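Local coordinates for protein Exo-poly-alpha-D-galacturonosidase (Thermotoga maritima, PDB 3JUR) that probably hydrolyses the alpha-1,4-galacturonosidic bonds of polygalacturonate, as a glycoside hydrolase family 28 enzyme with a right-handed parallel beta-helix fold, at residues D[282-287]-D[311-316]; D[338-343]-D[375-380]. All blocks are in the same frame, centred on the assembly; numbering follows the deposited sequence.

Contact 1: D[282-287]-D[311-316]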
ATOM      1  N   TYR D 282      30.489 -21.146   7.977  1.00 22.36           N
ATOM      2  CA  TYR D 282      31.253 -20.180   7.198  1.00 21.83           C
ATOM      3  C   TYR D 282      31.192 -20.515   5.711  1.00 21.38           C
ATOM      4  O   TYR D 282      32.208 -20.795   5.071  1.00 21.46           O
ATOM      5  CB  TYR D 282      32.694 -20.078   7.720  1.00 22.30           C
ATOM      6  CG  TYR D 282      32.799 -19.460   9.097  1.00 23.43           C
ATOM      7  CD1 TYR D 282      32.339 -18.165   9.335  1.00 24.75           C
ATOM      8  CD2 TYR D 282      33.385 -20.156  10.160  1.00 25.22           C
ATOM      9  CE1 TYR D 282      32.438 -17.578  10.599  1.00 25.37           C
ATOM     10  CE2 TYR D 282      33.494 -19.571  11.431  1.00 26.03           C
ATOM     11  CZ  TYR D 282      33.008 -18.284  11.633  1.00 26.34           C
ATOM     12  OH  TYR D 282      33.106 -17.690  12.871  1.00 29.13           O
ATOM     13  N   ILE D 283      29.967 -20.520   5.192  1.00 21.11           N
ATOM     14  CA  ILE D 283      29.678 -20.785   3.786  1.00 20.22           C
ATOM     15  C   ILE D 283      29.135 -19.502   3.171  1.00 19.94           C
ATOM     16  O   ILE D 283      28.162 -18.922   3.675  1.00 19.08           O
ATOM     17  CB  ILE D 283      28.610 -21.912   3.584  1.00 20.74           C
ATOM     18  CG1 ILE D 283      28.813 -23.110   4.539  1.00 21.35           C
ATOM     19  CG2 ILE D 283      28.550 -22.354   2.109  1.00 19.76           C
ATOM     20  CD1 ILE D 283      30.083 -23.904   4.336  1.00 22.67           C
ATOM     21  N   LEU D 284      29.777 -19.064   2.090  1.00 19.53           N
ATOM     22  CA  LEU D 284      29.381 -17.864   1.377  1.00 19.26           C
ATOM     23  C   LEU D 284      28.842 -18.256   0.004  1.00 19.47           C
ATOM     24  O   LEU D 284      29.527 -18.922  -0.773  1.00 19.36           O
ATOM     25  CB  LEU D 284      30.565 -16.888   1.257  1.00 19.38           C
ATOM     26  CG  LEU D 284      30.354 -15.560   0.525  1.00 18.01           C
ATOM     27  CD1 LEU D 284      29.282 -14.702   1.223  1.00 16.11           C
ATOM     28  CD2 LEU D 284      31.667 -14.809   0.442  1.00 17.78           C
ATOM     29  N   VAL D 285      27.599 -17.866  -0.266  1.00 19.41           N
ATOM     30  CA  VAL D 285      26.931 -18.148  -1.539  1.00 19.50           C
ATOM     31  C   VAL D 285      26.543 -16.803  -2.162  1.00 19.76           C
ATOM     32  O   VAL D 285      25.642 -16.125  -1.659  1.00 19.81           O
ATOM     33  CB  VAL D 285      25.669 -19.021  -1.313  1.00 19.85           C
ATOM     34  CG1 VAL D 285      24.974 -19.378  -2.642  1.00 19.27           C
ATOM     35  CG2 VAL D 285      26.038 -20.289  -0.536  1.00 18.91           C
ATOM     36  N   ARG D 286      27.231 -16.396  -3.231  1.00 19.25           N
ATOM     37  CA  ARG D 286      26.993 -15.055  -3.782  1.00 19.42           C
ATOM     38  C   ARG D 286      27.051 -14.990  -5.309  1.00 19.77           C
ATOM     39  O   ARG D 286      27.758 -15.783  -5.953  1.00 19.31           O
ATOM     40  CB  ARG D 286      27.980 -14.047  -3.174  1.00 18.86           C
ATOM     41  CG  ARG D 286      29.424 -14.294  -3.569  1.00 18.77           C
ATOM     42  CD  ARG D 286      30.371 -13.308  -2.904  1.00 18.62           C
ATOM     43  NE  ARG D 286      31.692 -13.351  -3.517  1.00 18.52           N
ATOM     44  CZ  ARG D 286      32.735 -12.636  -3.102  1.00 19.34           C
ATOM     45  NH1 ARG D 286      32.621 -11.835  -2.052  1.00 17.75           N
ATOM     46  NH2 ARG D 286      33.901 -12.735  -3.731  1.00 19.65           N
ATOM     47  N   ASP D 287      26.320 -14.023  -5.873  1.00 19.95           N
ATOM     48  CA  ASP D 287      26.345 -13.734  -7.317  1.00 20.70           C
ATOM     49  C   ASP D 287      25.994 -14.935  -8.211  1.00 20.62           C
ATOM     50  O   ASP D 287      26.514 -15.056  -9.328  1.00 21.05           O
ATOM     51  CB  ASP D 287      27.716 -13.158  -7.744  1.00 20.49           C
ATOM     52  CG  ASP D 287      28.170 -11.999  -6.872  1.00 22.04           C
ATOM     53  OD1 ASP D 287      27.365 -11.076  -6.610  1.00 22.31           O
ATOM     54  OD2 ASP D 287      29.349 -12.012  -6.456  1.00 22.85           O
ATOM     55  N   ASN D 311      26.370 -19.689  10.499  1.00 24.57           N
ATOM     56  CA  ASN D 311      27.165 -18.694   9.773  1.00 24.64           C
ATOM     57  C   ASN D 311      27.218 -18.934   8.270  1.00 24.58           C
ATOM     58  O   ASN D 311      28.270 -19.220   7.688  1.00 24.75           O
ATOM     59  CB  ASN D 311      28.561 -18.559  10.383  1.00 24.33           C
ATOM     60  CG  ASN D 311      28.507 -18.136  11.830  1.00 24.88           C
ATOM     61  OD1 ASN D 311      27.699 -17.284  12.206  1.00 24.66           O
ATOM     62  ND2 ASN D 311      29.356 -18.739  12.658  1.00 24.38           N
ATOM     63  N   VAL D 312      26.048 -18.832   7.657  1.00 24.61           N
ATOM     64  CA  VAL D 312      25.914 -18.967   6.226  1.00 24.40           C
ATOM     65  C   VAL D 312      25.387 -17.644   5.705  1.00 24.46           C
ATOM     66  O   VAL D 312      24.381 -17.129   6.213  1.00 24.70           O
ATOM     67  CB  VAL D 312      24.929 -20.093   5.863  1.00 24.50           C
ATOM     68  CG1 VAL D 312      24.666 -20.112   4.359  1.00 24.63           C
ATOM     69  CG2 VAL D 312      25.466 -21.447   6.327  1.00 24.01           C
ATOM     70  N   VAL D 313      26.080 -17.089   4.714  1.00 23.69           N
ATOM     71  CA  VAL D 313      25.650 -15.867   4.059  1.00 23.27           C
ATOM     72  C   VAL D 313      25.380 -16.159   2.585  1.00 23.13           C
ATOM     73  O   VAL D 313      26.264 -16.639   1.861  1.00 22.92           O
ATOM     74  CB  VAL D 313      26.704 -14.732   4.174  1.00 23.33           C
ATOM     75  CG1 VAL D 313      26.251 -13.493   3.409  1.00 23.23           C
ATOM     76  CG2 VAL D 313      26.994 -14.381   5.642  1.00 23.89           C
ATOM     77  N   ALA D 314      24.153 -15.865   2.159  1.00 22.51           N
ATOM     78  CA  ALA D 314      23.764 -15.923   0.754  1.00 22.29           C
ATOM     79  C   ALA D 314      23.406 -14.510   0.309  1.00 22.25           C
ATOM     80  O   ALA D 314      22.372 -13.963   0.718  1.00 22.08           O
ATOM     81  CB  ALA D 314      22.587 -16.873   0.547  1.00 21.83           C
ATOM     82  N   ARG D 315      24.267 -13.921  -0.520  1.00 21.91           N
ATOM     83  CA  ARG D 315      24.119 -12.534  -0.911  1.00 22.05           C
ATOM     84  C   ARG D 315      24.113 -12.339  -2.427  1.00 22.16           C
ATOM     85  O   ARG D 315      24.915 -12.945  -3.143  1.00 21.56           O
ATOM     86  CB  ARG D 315      25.228 -11.690  -0.281  1.00 22.25           C
ATOM     87  CG  ARG D 315      25.056 -10.199  -0.488  1.00 22.70           C
ATOM     88  CD  ARG D 315      26.217  -9.395   0.092  1.00 23.41           C
ATOM     89  NE  ARG D 315      27.519  -9.804  -0.449  1.00 22.91           N
ATOM     90  CZ  ARG D 315      27.972  -9.517  -1.670  1.00 23.62           C
ATOM     91  NH1 ARG D 315      27.235  -8.817  -2.529  1.00 23.93           N
ATOM     92  NH2 ARG D 315      29.174  -9.936  -2.034  1.00 21.70           N
ATOM     93  N   ASN D 316      23.211 -11.472  -2.894  1.00 22.02           N
ATOM     94  CA  ASN D 316      23.149 -11.051  -4.297  1.00 22.34           C
ATOM     95  C   ASN D 316      22.994 -12.217  -5.265  1.00 22.01           C
ATOM     96  O   ASN D 316      23.681 -12.295  -6.277  1.00 21.99           O
ATOM     97  CB  ASN D 316      24.373 -10.196  -4.671  1.00 22.69           C
ATOM     98  CG  ASN D 316      24.152  -9.378  -5.935  1.00 24.35           C
ATOM     99  OD1 ASN D 316      23.093  -8.782  -6.125  1.00 25.41           O
ATOM    100  ND2 ASN D 316      25.153  -9.354  -6.806  1.00 25.02           N
TER
HETATM  101  O   HOH W   1      27.977  -8.824  -5.459  1.00 28.00           O
HETATM  102  O   HOH W   2      30.757  -9.995  -4.738  1.00 36.01           O
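Asp287 and Asn316 meet just past the paired Arg286 and Arg315: Asn316 ND2 donates to Asp287 OD1 at 2.8 Å, almost straight at 164°. The acceptor lies close to the amide plane of Asn316, while the carboxylate is turned 82° against that plane. OD1 also accepts from a water, 2.6 Å away, which in turn takes a hydrogen bond from Arg315 NH1. A second water joins Asp287 OD2 to Arg315 NH2, so the carboxylate and guanidinium are coupled through solvent at both ends. Arg315 reaches them because its chain bends at chi3, which also brings NH2 to 3.7 Å from Arg286 CD. The guanidinium groups, their planes steeply inclined, carry like charges, and Glu11 probably offsets these, forming salt bridges with both arginines; Glu252 adds another to Arg286. At the other end the Asn311 amide lies alongside the Tyr282 ring, the planes 24° apart and ND2 3.8 Å from CZ, while Asn311 OD1 is hydrogen-bonded to Asn340 ND2.

In parallel register Ile283, Leu284, Val285 and Arg286 stand beside Val312, Val313, Ala314 and Arg315. Val285 N donates to Val313 O at 2.8 Å, and Arg315 N to Val285 O. Branched and compact residues suit the buried face of Ile283 and Val285: Ile283 CG1 meets Val312 CG2 at 4.1 Å, and Val285 packs on Ala314. On the opposite face Leu284, buried too, lays CD1 against CB of buried Val313.

These are successive rungs of the parallel beta-helix. Strand 249-252 flanks 282-287 and strand 337-349 flanks 311-316, while helix 6-16 touches side chains of Tyr282, Asn311 and Arg286.

Contact 2: D[338-343]-D[375-380]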
ATOM      1  N   MET D 338      20.204 -25.021  13.293  1.00 23.04           N
ATOM      2  CA  MET D 338      20.390 -24.132  12.152  1.00 23.13           C
ATOM      3  C   MET D 338      20.279 -22.734  12.723  1.00 23.23           C
ATOM      4  O   MET D 338      19.267 -22.391  13.344  1.00 23.29           O
ATOM      5  CB  MET D 338      19.323 -24.369  11.066  1.00 23.27           C
ATOM      6  CG  MET D 338      19.338 -25.782  10.490  1.00 23.63           C
ATOM      7  SD  MET D 338      18.106 -26.075   9.210  1.00 24.23           S
ATOM      8  CE  MET D 338      16.622 -26.186  10.195  1.00 21.95           C
ATOM      9  N   GLU D 339      21.334 -21.939  12.562  1.00 23.24           N
ATOM     10  CA  GLU D 339      21.373 -20.602  13.159  1.00 23.76           C
ATOM     11  C   GLU D 339      22.368 -19.672  12.478  1.00 23.30           C
ATOM     12  O   GLU D 339      23.347 -20.131  11.890  1.00 22.96           O
ATOM     13  CB  GLU D 339      21.661 -20.671  14.666  1.00 24.30           C
ATOM     14  CG  GLU D 339      23.012 -21.232  15.046  1.00 26.27           C
ATOM     15  CD  GLU D 339      23.251 -21.191  16.548  1.00 29.68           C
ATOM     16  OE1 GLU D 339      22.267 -21.266  17.317  1.00 30.28           O
ATOM     17  OE2 GLU D 339      24.427 -21.091  16.962  1.00 31.11           O
ATOM     18  N   ASN D 340      22.114 -18.368  12.584  1.00 22.53           N
ATOM     19  CA  ASN D 340      22.922 -17.356  11.920  1.00 22.71           C
ATOM     20  C   ASN D 340      22.979 -17.603  10.416  1.00 22.45           C
ATOM     21  O   ASN D 340      24.061 -17.800   9.838  1.00 22.58           O
ATOM     22  CB  ASN D 340      24.329 -17.269  12.534  1.00 22.72           C
ATOM     23  CG  ASN D 340      24.445 -16.185  13.587  1.00 23.66           C
ATOM     24  OD1 ASN D 340      23.469 -15.509  13.918  1.00 23.82           O
ATOM     25  ND2 ASN D 340      25.656 -15.995  14.104  1.00 24.63           N
ATOM     26  N   ILE D 341      21.797 -17.637   9.804  1.00 21.94           N
ATOM     27  CA  ILE D 341      21.658 -17.799   8.365  1.00 21.64           C
ATOM     28  C   ILE D 341      21.233 -16.439   7.814  1.00 21.70           C
ATOM     29  O   ILE D 341      20.234 -15.859   8.268  1.00 21.13           O
ATOM     30  CB  ILE D 341      20.602 -18.897   7.992  1.00 21.94           C
ATOM     31  CG1 ILE D 341      20.798 -20.175   8.825  1.00 21.10           C
ATOM     32  CG2 ILE D 341      20.636 -19.207   6.474  1.00 21.82           C
ATOM     33  CD1 ILE D 341      22.152 -20.902   8.626  1.00 19.29           C
ATOM     34  N   PHE D 342      22.002 -15.931   6.853  1.00 21.34           N
ATOM     35  CA  PHE D 342      21.807 -14.589   6.326  1.00 21.81           C
ATOM     36  C   PHE D 342      21.493 -14.632   4.842  1.00 21.99           C
ATOM     37  O   PHE D 342      22.310 -15.082   4.044  1.00 22.26           O
ATOM     38  CB  PHE D 342      23.054 -13.725   6.580  1.00 21.97           C
ATOM     39  CG  PHE D 342      23.346 -13.504   8.029  1.00 23.04           C
ATOM     40  CD1 PHE D 342      22.892 -12.363   8.674  1.00 23.55           C
ATOM     41  CD2 PHE D 342      24.061 -14.449   8.756  1.00 24.16           C
ATOM     42  CE1 PHE D 342      23.158 -12.155  10.022  1.00 24.87           C
ATOM     43  CE2 PHE D 342      24.323 -14.256  10.113  1.00 25.16           C
ATOM     44  CZ  PHE D 342      23.875 -13.110  10.744  1.00 24.35           C
ATOM     45  N   PHE D 343      20.307 -14.148   4.491  1.00 22.03           N
ATOM     46  CA  PHE D 343      19.783 -14.196   3.130  1.00 21.89           C
ATOM     47  C   PHE D 343      19.574 -12.744   2.700  1.00 21.82           C
ATOM     48  O   PHE D 343      18.516 -12.163   2.949  1.00 21.93           O
ATOM     49  CB  PHE D 343      18.463 -14.989   3.121  1.00 21.62           C
ATOM     50  CG  PHE D 343      18.019 -15.446   1.763  1.00 21.97           C
ATOM     51  CD1 PHE D 343      18.703 -16.461   1.090  1.00 23.27           C
ATOM     52  CD2 PHE D 343      16.896 -14.882   1.161  1.00 20.97           C
ATOM     53  CE1 PHE D 343      18.282 -16.892  -0.178  1.00 22.50           C
ATOM     54  CE2 PHE D 343      16.470 -15.300  -0.092  1.00 21.81           C
ATOM     55  CZ  PHE D 343      17.156 -16.314  -0.761  1.00 22.54           C
ATOM     56  N   SER D 375      17.667 -17.280  14.696  1.00 22.13           N
ATOM     57  CA  SER D 375      18.537 -16.253  14.106  1.00 22.18           C
ATOM     58  C   SER D 375      18.707 -16.388  12.596  1.00 22.29           C
ATOM     59  O   SER D 375      19.810 -16.634  12.090  1.00 22.09           O
ATOM     60  CB  SER D 375      19.891 -16.227  14.823  1.00 22.05           C
ATOM     61  OG  SER D 375      19.670 -16.003  16.200  1.00 22.58           O
ATOM     62  N   VAL D 376      17.589 -16.253  11.888  1.00 22.52           N
ATOM     63  CA  VAL D 376      17.575 -16.256  10.435  1.00 22.58           C
ATOM     64  C   VAL D 376      17.190 -14.847   9.999  1.00 23.07           C
ATOM     65  O   VAL D 376      16.197 -14.279  10.486  1.00 22.39           O
ATOM     66  CB  VAL D 376      16.585 -17.313   9.857  1.00 23.05           C
ATOM     67  CG1 VAL D 376      16.645 -17.344   8.319  1.00 22.17           C
ATOM     68  CG2 VAL D 376      16.880 -18.706  10.426  1.00 22.85           C
ATOM     69  N   PHE D 377      17.995 -14.281   9.103  1.00 23.21           N
ATOM     70  CA  PHE D 377      17.864 -12.884   8.713  1.00 23.27           C
ATOM     71  C   PHE D 377      17.718 -12.742   7.203  1.00 23.26           C
ATOM     72  O   PHE D 377      18.580 -13.180   6.427  1.00 22.96           O
ATOM     73  CB  PHE D 377      19.055 -12.065   9.247  1.00 23.84           C
ATOM     74  CG  PHE D 377      19.313 -12.273  10.715  1.00 24.76           C
ATOM     75  CD1 PHE D 377      18.559 -11.595  11.671  1.00 26.33           C
ATOM     76  CD2 PHE D 377      20.286 -13.172  11.145  1.00 24.86           C
ATOM     77  CE1 PHE D 377      18.778 -11.807  13.040  1.00 26.61           C
ATOM     78  CE2 PHE D 377      20.516 -13.388  12.508  1.00 25.39           C
ATOM     79  CZ  PHE D 377      19.758 -12.703  13.456  1.00 25.90           C
ATOM     80  N   VAL D 378      16.588 -12.164   6.803  1.00 23.24           N
ATOM     81  CA  VAL D 378      16.307 -11.875   5.415  1.00 22.58           C
ATOM     82  C   VAL D 378      16.307 -10.356   5.312  1.00 22.64           C
ATOM     83  O   VAL D 378      15.565  -9.662   6.019  1.00 22.47           O
ATOM     84  CB  VAL D 378      14.947 -12.460   4.949  1.00 22.83           C
ATOM     85  CG1 VAL D 378      14.645 -12.044   3.505  1.00 22.17           C
ATOM     86  CG2 VAL D 378      14.929 -13.982   5.058  1.00 22.86           C
ATOM     87  N   LYS D 379      17.159  -9.824   4.451  1.00 22.49           N
ATOM     88  CA  LYS D 379      17.219  -8.382   4.295  1.00 22.39           C
ATOM     89  C   LYS D 379      17.359  -8.039   2.828  1.00 21.98           C
ATOM     90  O   LYS D 379      18.152  -8.662   2.104  1.00 22.30           O
ATOM     91  CB  LYS D 379      18.369  -7.802   5.127  1.00 22.80           C
ATOM     92  CG  LYS D 379      18.852  -6.435   4.684  1.00 24.29           C
ATOM     93  CD  LYS D 379      18.510  -5.357   5.658  1.00 29.24           C
ATOM     94  CE  LYS D 379      19.548  -5.264   6.745  1.00 30.17           C
ATOM     95  NZ  LYS D 379      19.422  -3.984   7.495  1.00 32.24           N
ATOM     96  N   ASN D 380      16.591  -7.045   2.393  1.00 21.43           N
ATOM     97  CA  ASN D 380      16.613  -6.586   0.997  1.00 21.90           C
ATOM     98  C   ASN D 380      16.296  -7.696  -0.006  1.00 21.58           C
ATOM     99  O   ASN D 380      16.976  -7.846  -1.024  1.00 21.65           O
ATOM    100  CB  ASN D 380      17.942  -5.884   0.654  1.00 21.71           C
ATOM    101  CG  ASN D 380      17.846  -5.023  -0.597  1.00 23.64           C
ATOM    102  OD1 ASN D 380      16.803  -4.430  -0.875  1.00 26.24           O
ATOM    103  ND2 ASN D 380      18.940  -4.951  -1.359  1.00 23.24           N
TER
HETATM  104  O   HOH W   3      17.497 -11.259   0.538  1.00 15.56           O
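Phe342 and Phe377 are paired in register on one face of two parallel strands, their rings side by side and 23° from parallel. The rings are slid so far past each other, with centroids separated by 5.0 Å, that they barely overlap. From CB, the Phe342 side chain places CG anti to its carbonyl carbon (chi1 -64°), and Phe377 makes the same choice, which sends both rings the same way. Farther out, Phe342 CD1 lies 3.9 Å from Phe377 CB; Phe342 CE1 comes closest, 3.2 Å from Phe377 CD2, and Phe342 CZ touches CD2 and CE2 of Phe377. A flat, apolar residue suits this place, because Leu6, Ala7 and Ile10 of helix 6-16 also touch Phe342. Replacing Phe342 by an alanine is likely to cost Phe377 its ring partner and open a gap under that helix.

Asn340 OD1 comes to the edge of the Phe377 ring, 3.9 Å from CE2, while its ND2 is hydrogen-bonded to Asn311. On the other face Ile341 and Phe343 lie beside Val376 and Val378.

The backbone ties these pairs together: Phe377 N donates to Ile341 O, and Phe343 N to Phe377 O at 2.8 Å and 172°. Phe343 O receives both Lys379 N, at 3.1 Å, and a water that also bonds to Lys379 O. The chemistry thus divides the work: backbone bonds, the central two nearly straight, hold the register, and apolar contacts fill both faces.

How the contacts relate
Contact 1 comes wholly before contact 2 in the sequence, and their centres are about 10 Å apart. Strands 280-291, 309-320, 337-349 and 372-379 follow one another as parallel neighbours, so the two contacts are alternate steps of one ladder. The step between them joins 311-316 to 338-343: Val312 O and Ala314 N probably bond to Phe342 N and Phe342 O, while Ala314 CB packs on Phe343 CD1. Helix 6-16 touches side chains of both contacts, spanning several coils. The parallel pairing therefore continues from strand to strand through this part of the beta-helix, within the family 28 region.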